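Local coordinates for ScaE cell-surface anchored scaffoldin protein (Ruminococcus flavefaciens, PDB 2ZF9) that probably anchors the cellulosome to the bacterial cell surface, this part being its dockerin-binding type III cohesin module, at residues 21-26 with 168-173; 117-122 with 160-165. All blocks are in the same frame, centred on the assembly; numbering follows the deposited sequence.

Overall arrangement
Two contacts of this cohesin module illustrate how the chemistry of a contact follows its place in the fold. Both meet at helix 166-178: interaction 1 lays the loop 21-26 on the helix itself, while interaction 2 joins the loop leading into it, 160-165, to the loop 117-122. Their centres lie about 15 Å apart, on the same side of the chain's centre. Interaction 1 is partly buried and packed through aliphatic side chains, with no hydrogen bond between the segments. Interaction 2 is a surface contact held by one direct hydrogen bond and a water. They touch where Thr160 OG1 lies 3.1 Å from Gly168 O, a probable hydrogen bond.

Interaction 1: 21-26 with 168-173; sequences GNLDVA and GLLMQA
Leu23 and Val25 reach from the loop between strands 14-15 and 33-41, which enters a 3-10 segment at Val25, and both touch Ala173 CB on the helix, from directions roughly at right angles. Leu23 comes with its CD1 branch, 4.2 Å from Ala173 CB; Leu23 CD1 also passes 4.0 Å from Leu169 O. Val25 divides its work between two branches: CG2 meets Ala173 CB at 3.9 Å, whereas CG1, set anti to the backbone N (chi1 177°), lies against the carbonyl end of Ala173. Leu170 answers from the helix. Its bond from CA to CB does not aim at the loop, yet CD2 swings over to lie 3.9 Å from Leu23 CB and 3.5 Å from Asp24 O. At Asp24, centre of an inverse gamma turn, the bond from CA to CB points away while its neighbours supply the apolar contact; its carbonyl oxygen is hydrogen-bonded to Ser27 OG. With no hydrogen bond between them, the two segments meet through van der Waals packing. Val25 also touches Trp174 and Thr177 further along the helix. The loop thus lies on one side of helix 166-178, while Gln172 bonds to Phe159 N in strand 158-160.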
ATOM      1  N   GLY A  21       8.470  18.545  -8.484  1.00 25.10           N
ATOM      2  CA  GLY A  21       8.524  19.931  -8.957  1.00 23.82           C
ATOM      3  C   GLY A  21       9.674  20.606  -8.247  1.00 26.20           C
ATOM      4  O   GLY A  21      10.771  20.019  -8.150  1.00 23.29           O
ATOM      5  N   ASN A  22       9.405  21.787  -7.685  1.00 24.42           N
ATOM      6  CA  ASN A  22      10.444  22.535  -6.955  1.00 28.37           C
ATOM      7  C   ASN A  22      10.367  22.458  -5.448  1.00 26.72           C
ATOM      8  O   ASN A  22      11.004  23.271  -4.754  1.00 26.82           O
ATOM      9  CB  ASN A  22      10.442  24.014  -7.372  1.00 32.86           C
ATOM     10  CG  ASN A  22      11.225  24.250  -8.641  1.00 43.71           C
ATOM     11  OD1 ASN A  22      12.286  23.646  -8.852  1.00 57.71           O
ATOM     12  ND2 ASN A  22      10.715  25.133  -9.495  1.00 50.75           N
ATOM     13  N   LEU A  23       9.618  21.479  -4.933  1.00 22.21           N
ATOM     14  CA  LEU A  23       9.457  21.348  -3.513  1.00 20.90           C
ATOM     15  C   LEU A  23      10.740  20.816  -2.893  1.00 20.23           C
ATOM     16  O   LEU A  23      11.449  20.002  -3.486  1.00 20.33           O
ATOM     17  CB  LEU A  23       8.285  20.423  -3.160  1.00 21.75           C
ATOM     18  CG  LEU A  23       6.891  20.781  -3.691  1.00 20.66           C
ATOM     19  CD1 LEU A  23       6.040  19.542  -3.487  1.00 26.12           C
ATOM     20  CD2 LEU A  23       6.275  21.963  -3.004  1.00 29.16           C
ATOM     21  N   ASP A  24      11.038  21.292  -1.708  1.00 18.00           N
ATOM     22  CA  ASP A  24      12.184  20.788  -0.958  1.00 22.64           C
ATOM     23  C   ASP A  24      11.629  19.607  -0.168  1.00 20.88           C
ATOM     24  O   ASP A  24      11.146  19.750   0.958  1.00 21.75           O
ATOM     25  CB  ASP A  24      12.701  21.884  -0.046  1.00 22.81           C
ATOM     26  CG  ASP A  24      13.820  21.428   0.889  1.00 30.58           C
ATOM     27  OD1 ASP A  24      14.158  20.226   0.947  1.00 28.49           O
ATOM     28  OD2 ASP A  24      14.358  22.323   1.580  1.00 31.70           O
ATOM     29  N   VAL A  25      11.663  18.437  -0.780  1.00 19.62           N
ATOM     30  CA  VAL A  25      10.898  17.301  -0.231  1.00 19.75           C
ATOM     31  C   VAL A  25      11.426  16.887   1.130  1.00 21.75           C
ATOM     32  O   VAL A  25      10.663  16.555   2.008  1.00 20.12           O
ATOM     33  CB  VAL A  25      10.892  16.103  -1.197  1.00 21.86           C
ATOM     34  CG1 VAL A  25      10.153  14.875  -0.568  1.00 16.62           C
ATOM     35  CG2 VAL A  25      10.251  16.516  -2.521  1.00 17.43           C
ATOM     36  N   ALA A  26      12.743  16.933   1.314  1.00 22.11           N
ATOM     37  CA  ALA A  26      13.336  16.464   2.569  1.00 21.90           C
ATOM     38  C   ALA A  26      13.008  17.393   3.755  1.00 23.13           C
ATOM     39  O   ALA A  26      13.208  17.002   4.898  1.00 24.88           O
ATOM     40  CB  ALA A  26      14.861  16.288   2.397  1.00 22.26           C
ATOM     41  N   GLY A 168       0.405  19.454   2.908  1.00 16.06           N
ATOM     42  CA  GLY A 168      -0.213  18.289   2.282  1.00 16.62           C
ATOM     43  C   GLY A 168       0.596  17.891   1.058  1.00 17.96           C
ATOM     44  O   GLY A 168       0.856  16.714   0.836  1.00 22.15           O
ATOM     45  N   LEU A 169       1.011  18.865   0.262  1.00 15.54           N
ATOM     46  CA  LEU A 169       1.801  18.540  -0.967  1.00 18.87           C
ATOM     47  C   LEU A 169       3.158  17.933  -0.669  1.00 18.59           C
ATOM     48  O   LEU A 169       3.639  17.068  -1.424  1.00 17.08           O
ATOM     49  CB  LEU A 169       2.025  19.749  -1.850  1.00 19.81           C
ATOM     50  CG  LEU A 169       0.797  20.331  -2.518  1.00 25.99           C
ATOM     51  CD1 LEU A 169       1.241  21.208  -3.675  1.00 26.88           C
ATOM     52  CD2 LEU A 169      -0.138  19.261  -3.013  1.00 34.13           C
ATOM     53  N   LEU A 170       3.796  18.453   0.387  1.00 16.38           N
ATOM     54  CA  LEU A 170       5.114  17.992   0.798  1.00 17.19           C
ATOM     55  C   LEU A 170       5.041  16.570   1.338  1.00 14.90           C
ATOM     56  O   LEU A 170       5.920  15.765   1.065  1.00 15.50           O
ATOM     57  CB  LEU A 170       5.691  18.897   1.910  1.00 16.11           C
ATOM     58  CG  LEU A 170       6.347  20.201   1.432  1.00 25.34           C
ATOM     59  CD1 LEU A 170       6.638  21.144   2.625  1.00 26.63           C
ATOM     60  CD2 LEU A 170       7.643  19.945   0.635  1.00 20.00           C
HETATM   61  N   MSE A 171       4.035  16.287   2.178  1.00 14.58           N
HETATM   62  CA  MSE A 171       3.919  14.949   2.747  1.00 19.52           C
HETATM   63  C   MSE A 171       3.609  13.953   1.616  1.00 14.81           C
HETATM   64  O   MSE A 171       4.067  12.821   1.655  1.00 15.38           O
HETATM   65  CB  MSE A 171       2.849  14.918   3.858  1.00 17.56           C
HETATM   66  CG  MSE A 171       1.438  14.847   3.366  1.00 30.63           C
HETATM   67 SE   MSE A 171       0.114  14.508   4.841  1.00 38.14          SE
HETATM   68  CE  MSE A 171       0.908  13.503   5.898  1.00 10.94           C
ATOM     69  N   GLN A 172       2.820  14.368   0.619  1.00 13.58           N
ATOM     70  CA  GLN A 172       2.561  13.470  -0.526  1.00 15.25           C
ATOM     71  C   GLN A 172       3.846  13.197  -1.324  1.00 15.46           C
ATOM     72  O   GLN A 172       4.120  12.061  -1.707  1.00 16.21           O
ATOM     73  CB  GLN A 172       1.538  14.089  -1.476  1.00 17.15           C
ATOM     74  CG  GLN A 172       1.092  13.158  -2.599  1.00 15.92           C
ATOM     75  CD  GLN A 172      -0.177  13.674  -3.233  1.00 15.16           C
ATOM     76  OE1 GLN A 172      -1.256  13.526  -2.677  1.00 15.79           O
ATOM     77  NE2 GLN A 172      -0.039  14.325  -4.373  1.00 17.32           N
ATOM     78  N   ALA A 173       4.596  14.257  -1.630  1.00 16.97           N
ATOM     79  CA  ALA A 173       5.849  14.111  -2.349  1.00 15.64           C
ATOM     80  C   ALA A 173       6.789  13.210  -1.550  1.00 17.24           C
ATOM     81  O   ALA A 173       7.424  12.324  -2.126  1.00 15.85           O
ATOM     82  CB  ALA A 173       6.491  15.488  -2.599  1.00 16.62           C
TER

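Interaction 2: 117-122 with 160-165; sequences STNNGK and TNVKKD
Asn119 extends its amide to the loop at Asn161 and Val162, where the tight part of the contact lies. Its OD1 accepts Val162 N at 2.8 Å; the N-H lies in the carbonyl plane on a lone pair, with an N-H...O angle of 149°. With CG anti to the carbonyl carbon (chi1 -64°), the amide reaches across to 160-165, and OD1 also comes within 3.2 Å of Asn161 CB. Beside this bond, in one of its two conformers, Val162 sets CG1 against the backbone of 117-122, 3.7 Å from Thr118 C. The looser side is wet. Asn119 ND2 gives a hydrogen bond to a water that also accepts Lys163 N, both at 3.0 Å, while at Thr118 and Ser117 the bond from CA to CB points away from 160-165, Ser117 OG bonding Glu98 instead. Within 160-165, Asn161 ND2 makes a nearly straight bond of 2.9 Å to OD1 of Asp165, the N-cap residue of helix 166-178, whose OD1 also takes Gly168 N. Replacing Asn119 by alanine is likely to leave Val162 N without its acceptor and the water without one of its two donors. Because one amide serves both a backbone N-H and a water, the two loops are probably held by a single direct polar link at the solvent edge, while Asn161 and Asp165 tie the second loop to the start of the helix.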
ATOM      1  N   SER A 117     -13.572  14.755   6.196  1.00 21.20           N
ATOM      2  CA  SER A 117     -13.809  16.207   6.277  1.00 21.98           C
ATOM      3  C   SER A 117     -12.769  16.883   7.162  1.00 21.77           C
ATOM      4  O   SER A 117     -12.640  18.094   7.121  1.00 22.55           O
ATOM      5  CB  SER A 117     -15.227  16.506   6.799  1.00 24.33           C
ATOM      6  OG  SER A 117     -15.424  15.910   8.076  1.00 29.89           O
ATOM      7  N   THR A 118     -12.029  16.103   7.946  1.00 19.41           N
ATOM      8  CA  THR A 118     -10.914  16.613   8.771  1.00 19.99           C
ATOM      9  C   THR A 118      -9.748  15.607   8.660  1.00 21.02           C
ATOM     10  O   THR A 118      -9.934  14.502   8.166  1.00 19.19           O
ATOM     11  CB  THR A 118     -11.268  16.709  10.287  1.00 20.13           C
ATOM     12  OG1 THR A 118     -11.572  15.390  10.775  1.00 24.95           O
ATOM     13  CG2 THR A 118     -12.474  17.624  10.544  1.00 28.02           C
ATOM     14  N   ASN A 119      -8.561  15.991   9.135  1.00 18.48           N
ATOM     15  CA  ASN A 119      -7.389  15.143   9.032  1.00 18.48           C
ATOM     16  C   ASN A 119      -7.371  14.111  10.153  1.00 20.08           C
ATOM     17  O   ASN A 119      -6.541  14.168  11.066  1.00 23.50           O
ATOM     18  CB  ASN A 119      -6.099  15.982   9.017  1.00 16.92           C
ATOM     19  CG  ASN A 119      -6.014  16.864   7.804  1.00 19.83           C
ATOM     20  OD1 ASN A 119      -6.316  16.419   6.697  1.00 16.73           O
ATOM     21  ND2 ASN A 119      -5.592  18.129   7.991  1.00 16.22           N
ATOM     22  N   ASN A 120      -8.306  13.173  10.089  1.00 19.99           N
ATOM     23  CA  ASN A 120      -8.410  12.179  11.132  1.00 19.67           C
ATOM     24  C   ASN A 120      -7.954  10.770  10.734  1.00 18.22           C
ATOM     25  O   ASN A 120      -8.273   9.790  11.405  1.00 18.40           O
ATOM     26  CB  ASN A 120      -9.828  12.201  11.780  1.00 19.45           C
ATOM     27  CG  ASN A 120     -10.937  11.964  10.791  1.00 20.72           C
ATOM     28  OD1 ASN A 120     -10.685  11.693   9.612  1.00 22.18           O
ATOM     29  ND2 ASN A 120     -12.198  12.052  11.262  1.00 21.77           N
ATOM     30  N   GLY A 121      -7.135  10.668   9.689  1.00 18.64           N
ATOM     31  CA  GLY A 121      -6.381   9.430   9.498  1.00 17.33           C
ATOM     32  C   GLY A 121      -5.429   9.152  10.669  1.00 20.06           C
ATOM     33  O   GLY A 121      -4.934  10.082  11.314  1.00 21.37           O
ATOM     34  N   LYS A 122      -5.164   7.876  10.922  1.00 18.11           N
ATOM     35  CA  LYS A 122      -4.273   7.433  12.000  1.00 17.49           C
ATOM     36  C   LYS A 122      -3.152   6.539  11.454  1.00 19.88           C
ATOM     37  O   LYS A 122      -3.138   6.178  10.277  1.00 19.02           O
ATOM     38  CB  LYS A 122      -5.090   6.644  13.046  1.00 18.04           C
ATOM     39  CG  LYS A 122      -6.242   7.438  13.718  1.00 18.75           C
ATOM     40  CD  LYS A 122      -5.662   8.558  14.616  1.00 19.69           C
ATOM     41  CE  LYS A 122      -6.735   9.126  15.578  1.00 22.05           C
ATOM     42  NZ  LYS A 122      -6.136  10.258  16.374  1.00 29.16           N
ATOM     43  N   THR A 160      -2.474  12.786   1.264  1.00 17.22           N
ATOM     44  CA  THR A 160      -2.463  14.237   1.499  1.00 17.93           C
ATOM     45  C   THR A 160      -3.551  14.600   2.498  1.00 18.59           C
ATOM     46  O   THR A 160      -4.213  13.706   3.028  1.00 16.32           O
ATOM     47  CB  THR A 160      -2.592  15.059   0.149  1.00 17.22           C
ATOM     48  OG1 THR A 160      -2.212  16.422   0.366  1.00 18.57           O
ATOM     49  CG2 THR A 160      -3.997  14.957  -0.503  1.00 20.29           C
ATOM     50  N   ASN A 161      -3.681  15.898   2.794  1.00 17.85           N
ATOM     51  CA  ASN A 161      -4.583  16.359   3.856  1.00 17.69           C
ATOM     52  C   ASN A 161      -5.850  16.991   3.272  1.00 20.13           C
ATOM     53  O   ASN A 161      -5.960  17.105   2.042  1.00 17.43           O
ATOM     54  CB  ASN A 161      -3.837  17.286   4.850  1.00 18.54           C
ATOM     55  CG  ASN A 161      -3.223  18.516   4.192  1.00 22.19           C
ATOM     56  OD1 ASN A 161      -3.530  18.841   3.045  1.00 19.83           O
ATOM     57  ND2 ASN A 161      -2.352  19.211   4.929  1.00 20.85           N
ATOM     58  N   VAL A 162      -6.812  17.408   4.091  1.00 18.35           N
ATOM     59  CA  VAL A 162      -8.062  17.876   3.484  0.50 21.75           C
ATOM     60  C   VAL A 162      -7.882  19.157   2.657  1.00 24.34           C
ATOM     61  O   VAL A 162      -8.514  19.296   1.614  1.00 25.46           O
ATOM     62  CB  VAL A 162      -9.276  17.982   4.461  0.50 21.25           C
ATOM     63  CG1 VAL A 162      -9.537  16.652   5.153  0.50 20.52           C
ATOM     64  CG2 VAL A 162      -9.089  19.077   5.477  0.50 21.60           C
ATOM     65  N   LYS A 163      -6.998  20.064   3.077  1.00 23.06           N
ATOM     66  CA  LYS A 163      -6.866  21.318   2.331  1.00 25.52           C
ATOM     67  C   LYS A 163      -5.959  21.262   1.103  1.00 26.29           C
ATOM     68  O   LYS A 163      -6.008  22.148   0.242  1.00 26.30           O
ATOM     69  CB  LYS A 163      -6.397  22.420   3.248  1.00 28.94           C
ATOM     70  CG  LYS A 163      -7.513  22.992   4.098  1.00 32.90           C
ATOM     71  CD  LYS A 163      -6.933  23.956   5.105  1.00 37.67           C
ATOM     72  CE  LYS A 163      -8.044  24.626   5.917  1.00 37.71           C
ATOM     73  NZ  LYS A 163      -7.401  25.673   6.767  1.00 44.21           N
ATOM     74  N   LYS A 164      -5.117  20.233   1.041  1.00 26.94           N
ATOM     75  CA  LYS A 164      -4.030  20.150   0.063  1.00 27.21           C
ATOM     76  C   LYS A 164      -3.204  21.418   0.028  1.00 27.30           C
ATOM     77  O   LYS A 164      -2.945  21.977  -1.028  1.00 31.74           O
ATOM     78  CB  LYS A 164      -4.571  19.805  -1.321  1.00 30.36           C
ATOM     79  CG  LYS A 164      -5.134  18.423  -1.416  1.00 32.22           C
ATOM     80  CD  LYS A 164      -5.183  17.977  -2.865  1.00 43.48           C
ATOM     81  CE  LYS A 164      -3.777  17.837  -3.452  1.00 36.38           C
ATOM     82  NZ  LYS A 164      -3.757  17.239  -4.826  1.00 39.64           N
ATOM     83  N   ASP A 165      -2.789  21.872   1.199  1.00 24.04           N
ATOM     84  CA  ASP A 165      -1.897  23.005   1.308  1.00 25.55           C
ATOM     85  C   ASP A 165      -0.445  22.546   1.141  1.00 26.22           C
ATOM     86  O   ASP A 165      -0.186  21.408   0.750  1.00 24.24           O
ATOM     87  CB  ASP A 165      -2.103  23.711   2.672  1.00 25.72           C
ATOM     88  CG  ASP A 165      -1.969  22.760   3.871  1.00 28.95           C
ATOM     89  OD1 ASP A 165      -1.401  21.666   3.695  1.00 22.28           O
ATOM     90  OD2 ASP A 165      -2.411  23.105   5.006  1.00 27.60           O
TER
HETATM   91  O   HOH W   1      -5.822  20.131   5.833  1.00 20.78           O